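Local coordinates for protein 2-c-methyl-d-erythritol 4-phosphate cytidylyltransferase (PDB 2VSH) that transfers the cytidylyl group of CTP to D-ribitol 5-phosphate, giving the CDP-ribitol used for teichoic acid precursors, at residues 103-108 / 175-180; 135-140 / 209-214. All coordinates share one frame; numbering follows the deposited sequence.

Contact 1: 103-108 / 175-180; sequences LTPEDI and RCKDFM
The carbonyl oxygen of D107 is gripped by two donors. C176 N reaches D107 O at 3.0 Å, with an N-H...O angle of 158°. A water donates to the same oxygen and also to T104 O, and it accepts from K177 N at 2.8 Å. The first turn of helix 176-184 is thus tied to the loop through two of its backbone N-H groups. R175 is the N-cap of that helix. It also pairs with I108, antiparallel and non-hydrogen-bonded, where strand 108-113 of the central sheet of this GT-A-type cytidylyltransferase begins. The loop contains a type I turn from T104 to D107, and D107 OD2 accepts from T104 N across it. The R175 chain, extended from CG to NE, runs past P105 O to E106. There NE gives E106 OE1 a nearly straight hydrogen bond of 3.1 Å, part of a salt bridge. The oxygen lies in the guanidinium plane, but NE sits above the carboxylate plane, and the two planes are 57° apart. R175 NH1 goes on to H134 O. L103 CD2 packs on C176 CB at 3.5 Å. K177 lies alongside P105, while its NZ pairs with D181.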
ATOM      1  N   LEU A 103     -25.314  17.146  21.893  1.00 26.69           N
ATOM      2  CA  LEU A 103     -24.204  16.287  22.299  1.00 26.13           C
ATOM      3  C   LEU A 103     -23.895  16.374  23.773  1.00 27.05           C
ATOM      4  O   LEU A 103     -24.015  17.444  24.374  1.00 27.58           O
ATOM      5  CB  LEU A 103     -22.927  16.678  21.551  1.00 25.44           C
ATOM      6  CG  LEU A 103     -22.750  16.433  20.061  1.00 24.99           C
ATOM      7  CD1 LEU A 103     -21.549  17.251  19.628  1.00 23.79           C
ATOM      8  CD2 LEU A 103     -22.554  14.937  19.722  1.00 23.63           C
ATOM      9  N   THR A 104     -23.471  15.249  24.342  1.00 26.82           N
ATOM     10  CA  THR A 104     -22.860  15.239  25.676  1.00 28.27           C
ATOM     11  C   THR A 104     -21.401  14.826  25.464  1.00 27.49           C
ATOM     12  O   THR A 104     -21.039  14.429  24.348  1.00 25.60           O
ATOM     13  CB  THR A 104     -23.565  14.253  26.660  1.00 29.28           C
ATOM     14  OG1 THR A 104     -23.334  12.900  26.233  1.00 29.82           O
ATOM     15  CG2 THR A 104     -25.065  14.538  26.773  1.00 30.76           C
ATOM     16  N   PRO A 105     -20.549  14.934  26.508  1.00 28.31           N
ATOM     17  CA  PRO A 105     -19.132  14.561  26.363  1.00 28.24           C
ATOM     18  C   PRO A 105     -18.855  13.096  26.029  1.00 27.15           C
ATOM     19  O   PRO A 105     -17.763  12.775  25.562  1.00 26.39           O
ATOM     20  CB  PRO A 105     -18.551  14.862  27.752  1.00 28.92           C
ATOM     21  CG  PRO A 105     -19.451  15.872  28.320  1.00 30.99           C
ATOM     22  CD  PRO A 105     -20.816  15.471  27.855  1.00 30.18           C
ATOM     23  N   GLU A 106     -19.806  12.216  26.313  1.00 27.80           N
ATOM     24  CA  GLU A 106     -19.572  10.787  26.171  1.00 27.35           C
ATOM     25  C   GLU A 106     -20.091  10.214  24.851  1.00 25.99           C
ATOM     26  O   GLU A 106     -19.748   9.087  24.499  1.00 25.63           O
ATOM     27  CB  GLU A 106     -20.089   9.990  27.384  1.00 28.89           C
ATOM     28  CG  GLU A 106     -19.251  10.183  28.682  1.00 33.09           C
ATOM     29  CD  GLU A 106     -17.735   9.979  28.462  1.00 36.01           C
ATOM     30  OE1 GLU A 106     -17.323   8.945  27.885  1.00 36.73           O
ATOM     31  OE2 GLU A 106     -16.946  10.864  28.865  1.00 39.76           O
ATOM     32  N   ASP A 107     -20.869  10.999  24.107  1.00 24.95           N
ATOM     33  CA  ASP A 107     -21.386  10.554  22.804  1.00 23.57           C
ATOM     34  C   ASP A 107     -20.251  10.283  21.815  1.00 22.60           C
ATOM     35  O   ASP A 107     -19.329  11.078  21.704  1.00 21.70           O
ATOM     36  CB  ASP A 107     -22.361  11.574  22.206  1.00 23.65           C
ATOM     37  CG  ASP A 107     -23.629  11.723  23.020  1.00 26.10           C
ATOM     38  OD1 ASP A 107     -24.023  10.764  23.718  1.00 28.11           O
ATOM     39  OD2 ASP A 107     -24.225  12.818  22.988  1.00 27.61           O
ATOM     40  N   ILE A 108     -20.336   9.156  21.109  1.00 22.05           N
ATOM     41  CA  ILE A 108     -19.254   8.660  20.261  1.00 21.41           C
ATOM     42  C   ILE A 108     -19.678   8.621  18.778  1.00 20.58           C
ATOM     43  O   ILE A 108     -20.852   8.408  18.475  1.00 20.93           O
ATOM     44  CB  ILE A 108     -18.825   7.251  20.757  1.00 22.34           C
ATOM     45  CG1 ILE A 108     -17.921   7.363  21.985  1.00 24.04           C
ATOM     46  CG2 ILE A 108     -18.114   6.455  19.662  1.00 20.49           C
ATOM     47  CD1 ILE A 108     -17.929   6.099  22.842  1.00 28.81           C
ATOM     48  N   ARG A 175     -14.982  10.325  20.762  1.00 22.10           N
ATOM     49  CA  ARG A 175     -16.065  11.161  21.290  1.00 22.68           C
ATOM     50  C   ARG A 175     -16.205  12.376  20.397  1.00 22.87           C
ATOM     51  O   ARG A 175     -15.206  12.985  20.004  1.00 22.87           O
ATOM     52  CB  ARG A 175     -15.783  11.556  22.740  1.00 23.15           C
ATOM     53  CG  ARG A 175     -15.976  10.399  23.721  1.00 22.22           C
ATOM     54  CD  ARG A 175     -15.161  10.531  25.005  1.00 24.86           C
ATOM     55  NE  ARG A 175     -15.156   9.224  25.661  1.00 27.09           N
ATOM     56  CZ  ARG A 175     -14.267   8.250  25.444  1.00 27.84           C
ATOM     57  NH1 ARG A 175     -13.248   8.408  24.611  1.00 26.84           N
ATOM     58  NH2 ARG A 175     -14.403   7.099  26.075  1.00 29.87           N
ATOM     59  N   CYS A 176     -17.445  12.684  20.022  1.00 23.10           N
ATOM     60  CA  CYS A 176     -17.747  13.809  19.134  1.00 22.02           C
ATOM     61  C   CYS A 176     -17.180  15.119  19.671  1.00 22.86           C
ATOM     62  O   CYS A 176     -16.553  15.851  18.923  1.00 22.59           O
ATOM     63  CB  CYS A 176     -19.260  13.959  18.978  1.00 21.99           C
ATOM     64  SG  CYS A 176     -20.092  12.554  18.189  1.00 22.52           S
ATOM     65  N   LYS A 177     -17.414  15.401  20.960  1.00 23.85           N
ATOM     66  CA  LYS A 177     -16.925  16.625  21.616  1.00 25.39           C
ATOM     67  C   LYS A 177     -15.405  16.701  21.563  1.00 25.16           C
ATOM     68  O   LYS A 177     -14.851  17.775  21.267  1.00 25.64           O
ATOM     69  CB  LYS A 177     -17.409  16.710  23.074  1.00 26.84           C
ATOM     70  CG  LYS A 177     -17.185  18.067  23.767  1.00 29.39           C
ATOM     71  CD  LYS A 177     -17.493  17.982  25.271  1.00 30.04           C
ATOM     72  CE  LYS A 177     -17.277  19.320  26.027  1.00 34.43           C
ATOM     73  NZ  LYS A 177     -15.876  19.856  26.005  1.00 34.54           N
ATOM     74  N   ASP A 178     -14.745  15.563  21.819  1.00 24.17           N
ATOM     75  CA  ASP A 178     -13.292  15.482  21.780  1.00 23.87           C
ATOM     76  C   ASP A 178     -12.733  15.876  20.417  1.00 23.02           C
ATOM     77  O   ASP A 178     -11.790  16.672  20.346  1.00 24.37           O
ATOM     78  CB  ASP A 178     -12.796  14.089  22.151  1.00 23.75           C
ATOM     79  CG  ASP A 178     -12.812  13.838  23.649  1.00 25.10           C
ATOM     80  OD1 ASP A 178     -13.331  14.696  24.406  1.00 25.88           O
ATOM     81  OD2 ASP A 178     -12.309  12.779  24.057  1.00 24.91           O
ATOM     82  N   PHE A 179     -13.304  15.336  19.341  1.00 21.85           N
ATOM     83  CA  PHE A 179     -12.872  15.736  18.004  1.00 20.85           C
ATOM     84  C   PHE A 179     -13.085  17.234  17.772  1.00 21.39           C
ATOM     85  O   PHE A 179     -12.202  17.903  17.243  1.00 21.81           O
ATOM     86  CB  PHE A 179     -13.581  14.933  16.909  1.00 20.84           C
ATOM     87  CG  PHE A 179     -13.238  15.387  15.519  1.00 19.69           C
ATOM     88  CD1 PHE A 179     -13.962  16.415  14.913  1.00 21.71           C
ATOM     89  CD2 PHE A 179     -12.178  14.804  14.822  1.00 20.85           C
ATOM     90  CE1 PHE A 179     -13.655  16.846  13.628  1.00 21.24           C
ATOM     91  CE2 PHE A 179     -11.861  15.228  13.532  1.00 21.20           C
ATOM     92  CZ  PHE A 179     -12.591  16.255  12.938  1.00 20.61           C
ATOM     93  N   MET A 180     -14.256  17.752  18.145  1.00 21.20           N
ATOM     94  CA  MET A 180     -14.533  19.179  17.969  1.00 22.02           C
ATOM     95  C   MET A 180     -13.537  20.076  18.684  1.00 23.66           C
ATOM     96  O   MET A 180     -12.995  21.000  18.081  1.00 24.32           O
ATOM     97  CB  MET A 180     -15.966  19.537  18.380  1.00 22.40           C
ATOM     98  CG  MET A 180     -17.018  18.808  17.557  1.00 21.29           C
ATOM     99  SD  MET A 180     -17.083  19.319  15.819  1.00 23.38           S
ATOM    100  CE  MET A 180     -18.213  20.709  15.935  1.00 23.23           C
TER
HETATM  101  O   HOH W   1     -19.099  13.754  22.389  1.00 14.78           O
HETATM  102  O   HOH W   2     -15.890  14.520  25.404  1.00 22.88           O

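Contact 2: 135-140 / 209-214; sequences DAVDTV and ALAKGE
A209 uses both of its backbone polar groups on the neighbouring strand. Its N donates to A136 O at 3.0 Å, and its O accepts from D138 N. A211, two residues on, does the same: its N reaches D138 O at 2.9 Å, and its O takes V140 N in a nearly straight bond. G213 N closes the series on V140 O at 2.7 Å, coming from above that carbonyl plane. This is parallel pairing, and it places strand 208-212 outermost, within this chain, in the mixed seven-strand sheet, next to strand 136-142. V137 and T139 turn their own backbone to strand 165-175 on the other flank, while L210 makes backbone hydrogen bonds to the second subunit. V137, T139, A209 and A211 share one face. V137 CG1, anti to the backbone N (chi1 -173°), presses on A211 CB at a tight 3.5 Å. T139 CG2 lies 3.3 Å from G213 CA, where the neighbour carries no side chain. T139 OG1 is hydrogen-bonded to P171 O and N127 ND2. Beside the face that carries D138 and L210, the V140 side chain crosses that of L210 at an angle, V140 CG2 being 4.1 Å from L210 CD2. K212 O is held by R122 NH1.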
ATOM      1  N   ASP A 135      -8.932   7.354  24.112  1.00 24.71           N
ATOM      2  CA  ASP A 135      -9.347   8.648  23.564  1.00 23.28           C
ATOM      3  C   ASP A 135      -9.914   8.465  22.162  1.00 21.55           C
ATOM      4  O   ASP A 135     -10.926   9.090  21.801  1.00 20.38           O
ATOM      5  CB  ASP A 135      -8.182   9.631  23.568  1.00 24.15           C
ATOM      6  CG  ASP A 135      -7.765  10.009  24.972  1.00 25.68           C
ATOM      7  OD1 ASP A 135      -8.654  10.311  25.781  1.00 26.49           O
ATOM      8  OD2 ASP A 135      -6.563  10.010  25.261  1.00 25.92           O
ATOM      9  N   ALA A 136      -9.276   7.584  21.396  1.00 20.34           N
ATOM     10  CA  ALA A 136      -9.736   7.293  20.042  1.00 19.37           C
ATOM     11  C   ALA A 136      -9.312   5.887  19.619  1.00 19.62           C
ATOM     12  O   ALA A 136      -8.564   5.220  20.331  1.00 19.95           O
ATOM     13  CB  ALA A 136      -9.217   8.349  19.051  1.00 19.08           C
ATOM     14  N   VAL A 137      -9.816   5.437  18.473  1.00 18.99           N
ATOM     15  CA  VAL A 137      -9.493   4.111  17.946  1.00 19.78           C
ATOM     16  C   VAL A 137      -9.214   4.254  16.460  1.00 20.00           C
ATOM     17  O   VAL A 137      -9.928   4.951  15.760  1.00 19.61           O
ATOM     18  CB  VAL A 137     -10.683   3.107  18.132  1.00 19.47           C
ATOM     19  CG1 VAL A 137     -10.254   1.671  17.741  1.00 19.83           C
ATOM     20  CG2 VAL A 137     -11.201   3.134  19.551  1.00 19.74           C
ATOM     21  N   ASP A 138      -8.163   3.598  15.991  1.00 20.77           N
ATOM     22  CA  ASP A 138      -7.842   3.599  14.583  1.00 19.93           C
ATOM     23  C   ASP A 138      -7.820   2.144  14.164  1.00 19.88           C
ATOM     24  O   ASP A 138      -7.140   1.324  14.787  1.00 20.71           O
ATOM     25  CB  ASP A 138      -6.453   4.214  14.386  1.00 20.82           C
ATOM     26  CG  ASP A 138      -6.196   4.678  12.977  1.00 21.79           C
ATOM     27  OD1 ASP A 138      -7.065   4.506  12.099  1.00 22.91           O
ATOM     28  OD2 ASP A 138      -5.091   5.232  12.744  1.00 24.79           O
ATOM     29  N   THR A 139      -8.555   1.819  13.106  1.00 19.64           N
ATOM     30  CA  THR A 139      -8.567   0.457  12.583  1.00 19.02           C
ATOM     31  C   THR A 139      -7.407   0.268  11.628  1.00 19.96           C
ATOM     32  O   THR A 139      -7.292   0.967  10.607  1.00 20.02           O
ATOM     33  CB  THR A 139      -9.899   0.101  11.911  1.00 17.90           C
ATOM     34  OG1 THR A 139     -10.983   0.493  12.749  1.00 17.09           O
ATOM     35  CG2 THR A 139     -10.007  -1.382  11.709  1.00 18.36           C
ATOM     36  N   VAL A 140      -6.555  -0.696  11.953  1.00 20.66           N
ATOM     37  CA  VAL A 140      -5.346  -0.941  11.190  1.00 22.07           C
ATOM     38  C   VAL A 140      -5.115  -2.428  10.922  1.00 22.99           C
ATOM     39  O   VAL A 140      -5.688  -3.287  11.598  1.00 23.59           O
ATOM     40  CB  VAL A 140      -4.092  -0.359  11.902  1.00 23.24           C
ATOM     41  CG1 VAL A 140      -4.279   1.130  12.232  1.00 22.80           C
ATOM     42  CG2 VAL A 140      -3.778  -1.152  13.189  1.00 23.73           C
ATOM     43  N   ALA A 209      -5.992   3.783  20.597  1.00 23.85           N
ATOM     44  CA  ALA A 209      -5.873   2.327  20.564  1.00 24.36           C
ATOM     45  C   ALA A 209      -5.936   1.805  19.136  1.00 24.08           C
ATOM     46  O   ALA A 209      -6.560   2.429  18.264  1.00 22.81           O
ATOM     47  CB  ALA A 209      -6.997   1.702  21.373  1.00 24.54           C
ATOM     48  N   LEU A 210      -5.290   0.660  18.900  1.00 24.41           N
ATOM     49  CA  LEU A 210      -5.368  -0.003  17.607  1.00 24.07           C
ATOM     50  C   LEU A 210      -6.541  -0.994  17.612  1.00 24.16           C
ATOM     51  O   LEU A 210      -6.663  -1.799  18.530  1.00 24.10           O
ATOM     52  CB  LEU A 210      -4.052  -0.745  17.296  1.00 24.51           C
ATOM     53  CG  LEU A 210      -2.765   0.097  17.300  1.00 25.43           C
ATOM     54  CD1 LEU A 210      -1.535  -0.764  16.964  1.00 27.60           C
ATOM     55  CD2 LEU A 210      -2.869   1.287  16.361  1.00 25.23           C
ATOM     56  N   ALA A 211      -7.401  -0.919  16.594  1.00 23.17           N
ATOM     57  CA  ALA A 211      -8.402  -1.968  16.354  1.00 23.42           C
ATOM     58  C   ALA A 211      -7.965  -2.780  15.143  1.00 24.17           C
ATOM     59  O   ALA A 211      -7.340  -2.261  14.226  1.00 23.05           O
ATOM     60  CB  ALA A 211      -9.794  -1.372  16.136  1.00 22.11           C
ATOM     61  N   LYS A 212      -8.297  -4.064  15.164  1.00 26.14           N
ATOM     62  CA  LYS A 212      -7.895  -4.995  14.125  1.00 27.56           C
ATOM     63  C   LYS A 212      -8.789  -4.788  12.919  1.00 26.72           C
ATOM     64  O   LYS A 212     -10.008  -4.957  12.995  1.00 26.82           O
ATOM     65  CB  LYS A 212      -7.966  -6.438  14.671  1.00 28.57           C
ATOM     66  CG  LYS A 212      -7.773  -7.563  13.656  1.00 31.81           C
ATOM     67  CD  LYS A 212      -7.846  -8.940  14.351  1.00 33.54           C
ATOM     68  CE  LYS A 212      -8.523 -10.023  13.483  1.00 39.13           C
ATOM     69  NZ  LYS A 212      -7.858 -10.210  12.162  1.00 39.21           N
ATOM     70  N   GLY A 213      -8.173  -4.377  11.817  1.00 26.40           N
ATOM     71  CA  GLY A 213      -8.848  -4.272  10.534  1.00 26.22           C
ATOM     72  C   GLY A 213      -8.882  -5.620   9.854  1.00 27.49           C
ATOM     73  O   GLY A 213      -8.813  -6.655  10.515  1.00 28.54           O
ATOM     74  N   GLU A 214      -9.007  -5.611   8.531  1.00 27.87           N
ATOM     75  CA  GLU A 214      -8.973  -6.833   7.741  1.00 29.34           C
ATOM     76  C   GLU A 214      -8.367  -6.491   6.395  1.00 28.60           C
ATOM     77  O   GLU A 214      -8.583  -5.390   5.878  1.00 26.91           O
ATOM     78  CB  GLU A 214     -10.396  -7.364   7.547  1.00 29.92           C
ATOM     79  CG  GLU A 214     -10.525  -8.859   7.578  1.00 35.87           C
ATOM     80  CD  GLU A 214     -10.353  -9.439   8.963  1.00 39.35           C
ATOM     81  OE1 GLU A 214      -9.341 -10.128   9.177  1.00 42.16           O
ATOM     82  OE2 GLU A 214     -11.216  -9.207   9.838  1.00 41.87           O
TER

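Contact 2 lies within the central sheet and contact 1 at one end of it; their centres are 18 Å apart. Strand 165-175 links them: it lies between strands 108-113 and 136-142, antiparallel to both, and its last residue, R175, belongs to contact 1. The two contacts meet at that residue: R175 NH1 packs 3.7 Å from D135 O, just before strand 136-142. Their segments alternate along the chain. Contact 1 lies away from the CTP site, though L103 is about 5 Å from a bound calcium ion, measured from its side chain. Contact 2 is nearer the site. The D138 side chain is about 8 Å from that of R86, which is assigned to CTP binding. The second subunit touches contact 2 but not contact 1.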